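Side-chain contact in transcriptional regulator (GntR family) (Enterococcus faecalis, PDB 3DDV), which probably regulates transcription as a GntR-family DNA-binding protein, its UTRA domain likely sensing a small-molecule effector: residues N70-Y73 with K74-A78. Sequence-based numbering, arbitrary orientation.
Sequences NSFY and KTLEA
Two donors of Thr75 grip the backbone oxygen of Ser71. The amide N of Thr75 is hydrogen-bonded to Ser71 O at 2.6 Å, while Thr75 OG1 makes a second hydrogen bond to Ser71 O at 2.5 Å from above the carbonyl plane, 44° out of it. The hydroxyl of Thr75 lies beside its own backbone N (chi1 -55°), facing Ser71 O, while CG2 is anti to that N. Ser71 sits at the N-cap position without a side-chain capping bond, and its carbonyl accepts the first i to i+4 bond of the helix. The next rungs are Leu76 N to Phe72 O at 2.9 Å and Glu77 N to Tyr73 O at 3.1 Å.

One turn apart, Phe72 and Leu76 point the same way, and Leu76 CD2 lies over one face of the phenyl ring, 3.8 Å from its centroid and displaced toward the rim, a CH-pi contact. On the same helix, Tyr73 OH is hydrogen-bonded to Glu128 OE1 of strand 126-135, whose Phe127 also touches Leu76. The arrangement is that of the first turn of an alpha-helix, with a threonine hydroxyl bonding back to the carbonyl four residues earlier; here helix 72-80 follows helix 65-70 almost directly and packs against strands 111-121 and 126-135 of the antiparallel sheet of the UTRA domain.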
ATOM      1  N   ASN B  70     -30.934  -7.518 -23.991  1.00 62.34           N
ATOM      2  CA  ASN B  70     -30.069  -6.716 -24.887  1.00 62.99           C
ATOM      3  C   ASN B  70     -30.099  -5.186 -24.670  1.00 63.58           C
ATOM      4  O   ASN B  70     -29.238  -4.485 -25.181  1.00 64.54           O
ATOM      5  CB  ASN B  70     -30.406  -6.973 -26.373  1.00 63.60           C
ATOM      6  CG  ASN B  70     -30.795  -8.427 -26.658  1.00 65.59           C
ATOM      7  OD1 ASN B  70     -31.980  -8.734 -26.889  1.00 67.25           O
ATOM      8  ND2 ASN B  70     -29.809  -9.331 -26.607  1.00 66.68           N
ATOM      9  N   SER B  71     -31.076  -4.653 -23.952  1.00 63.29           N
ATOM     10  CA  SER B  71     -31.270  -3.201 -23.933  1.00 62.82           C
ATOM     11  C   SER B  71     -31.544  -2.735 -22.522  1.00 62.07           C
ATOM     12  O   SER B  71     -32.369  -1.837 -22.282  1.00 61.87           O
ATOM     13  CB  SER B  71     -32.472  -2.859 -24.818  1.00 63.27           C
ATOM     14  OG  SER B  71     -32.433  -3.588 -26.031  1.00 64.10           O
ATOM     15  N   PHE B  72     -30.873  -3.369 -21.573  1.00 60.95           N
ATOM     16  CA  PHE B  72     -31.306  -3.248 -20.192  1.00 60.62           C
ATOM     17  C   PHE B  72     -31.246  -1.803 -19.726  1.00 60.35           C
ATOM     18  O   PHE B  72     -32.232  -1.248 -19.230  1.00 60.09           O
ATOM     19  CB  PHE B  72     -30.469  -4.145 -19.280  1.00 59.71           C
ATOM     20  CG  PHE B  72     -30.893  -4.104 -17.851  1.00 59.52           C
ATOM     21  CD1 PHE B  72     -32.248  -4.055 -17.509  1.00 57.25           C
ATOM     22  CD2 PHE B  72     -29.946  -4.130 -16.844  1.00 58.26           C
ATOM     23  CE1 PHE B  72     -32.645  -4.022 -16.196  1.00 56.85           C
ATOM     24  CE2 PHE B  72     -30.340  -4.101 -15.520  1.00 58.57           C
ATOM     25  CZ  PHE B  72     -31.697  -4.050 -15.198  1.00 57.63           C
ATOM     26  N   TYR B  73     -30.091  -1.189 -19.934  1.00 60.53           N
ATOM     27  CA  TYR B  73     -29.890   0.165 -19.477  1.00 60.68           C
ATOM     28  C   TYR B  73     -30.799   1.140 -20.222  1.00 60.62           C
ATOM     29  O   TYR B  73     -31.578   1.863 -19.579  1.00 59.42           O
ATOM     30  CB  TYR B  73     -28.424   0.516 -19.597  1.00 60.60           C
ATOM     31  CG  TYR B  73     -27.540  -0.155 -18.578  1.00 60.57           C
ATOM     32  CD1 TYR B  73     -28.055  -0.635 -17.367  1.00 60.33           C
ATOM     33  CD2 TYR B  73     -26.165  -0.279 -18.799  1.00 61.38           C
ATOM     34  CE1 TYR B  73     -27.234  -1.235 -16.397  1.00 59.59           C
ATOM     35  CE2 TYR B  73     -25.328  -0.884 -17.833  1.00 61.73           C
ATOM     36  CZ  TYR B  73     -25.886  -1.361 -16.622  1.00 61.24           C
ATOM     37  OH  TYR B  73     -25.097  -1.961 -15.646  1.00 60.98           O
ATOM     38  N   LYS B  74     -30.706   1.120 -21.560  1.00 61.09           N
ATOM     39  CA  LYS B  74     -31.664   1.811 -22.450  1.00 61.36           C
ATOM     40  C   LYS B  74     -33.102   1.657 -21.954  1.00 61.44           C
ATOM     41  O   LYS B  74     -33.803   2.632 -21.670  1.00 61.82           O
ATOM     42  CB  LYS B  74     -31.615   1.272 -23.918  1.00 61.82           C
ATOM     43  CG  LYS B  74     -30.215   1.244 -24.642  1.00 64.03           C
ATOM     44  CD  LYS B  74     -29.721   2.637 -25.138  1.00 65.00           C
ATOM     45  CE  LYS B  74     -28.217   2.958 -24.813  1.00 64.60           C
ATOM     46  NZ  LYS B  74     -27.214   2.413 -25.802  1.00 64.65           N
ATOM     47  N   THR B  75     -33.556   0.419 -21.858  1.00 61.19           N
ATOM     48  CA  THR B  75     -34.954   0.174 -21.563  1.00 61.24           C
ATOM     49  C   THR B  75     -35.314   0.765 -20.241  1.00 61.11           C
ATOM     50  O   THR B  75     -36.380   1.310 -20.086  1.00 61.07           O
ATOM     51  CB  THR B  75     -35.260  -1.333 -21.563  1.00 61.50           C
ATOM     52  OG1 THR B  75     -34.838  -1.879 -22.828  1.00 60.59           O
ATOM     53  CG2 THR B  75     -36.766  -1.619 -21.297  1.00 59.89           C
ATOM     54  N   LEU B  76     -34.400   0.660 -19.293  1.00 61.67           N
ATOM     55  CA  LEU B  76     -34.662   1.059 -17.909  1.00 62.50           C
ATOM     56  C   LEU B  76     -34.949   2.552 -17.814  1.00 63.29           C
ATOM     57  O   LEU B  76     -35.949   2.985 -17.215  1.00 63.03           O
ATOM     58  CB  LEU B  76     -33.445   0.700 -17.064  1.00 62.04           C
ATOM     59  CG  LEU B  76     -33.640   0.164 -15.654  1.00 62.11           C
ATOM     60  CD1 LEU B  76     -34.922  -0.601 -15.459  1.00 60.53           C
ATOM     61  CD2 LEU B  76     -32.436  -0.689 -15.312  1.00 62.29           C
ATOM     62  N   GLU B  77     -34.059   3.321 -18.444  1.00 64.51           N
ATOM     63  CA  GLU B  77     -34.158   4.776 -18.521  1.00 65.40           C
ATOM     64  C   GLU B  77     -35.251   5.254 -19.463  1.00 65.52           C
ATOM     65  O   GLU B  77     -36.025   6.113 -19.082  1.00 66.33           O
ATOM     66  CB  GLU B  77     -32.813   5.393 -18.926  1.00 66.12           C
ATOM     67  CG  GLU B  77     -32.041   5.960 -17.726  1.00 67.50           C
ATOM     68  CD  GLU B  77     -30.562   6.169 -18.007  1.00 68.10           C
ATOM     69  OE1 GLU B  77     -30.078   5.717 -19.075  1.00 72.45           O
ATOM     70  OE2 GLU B  77     -29.872   6.768 -17.143  1.00 71.93           O
ATOM     71  N   ALA B  78     -35.355   4.700 -20.672  1.00 65.34           N
ATOM     72  CA  ALA B  78     -36.540   4.995 -21.504  1.00 65.44           C
ATOM     73  C   ALA B  78     -37.887   4.790 -20.772  1.00 65.37           C
ATOM     74  O   ALA B  78     -38.858   5.429 -21.128  1.00 66.10           O
ATOM     75  CB  ALA B  78     -36.528   4.197 -22.826  1.00 64.89           C
TER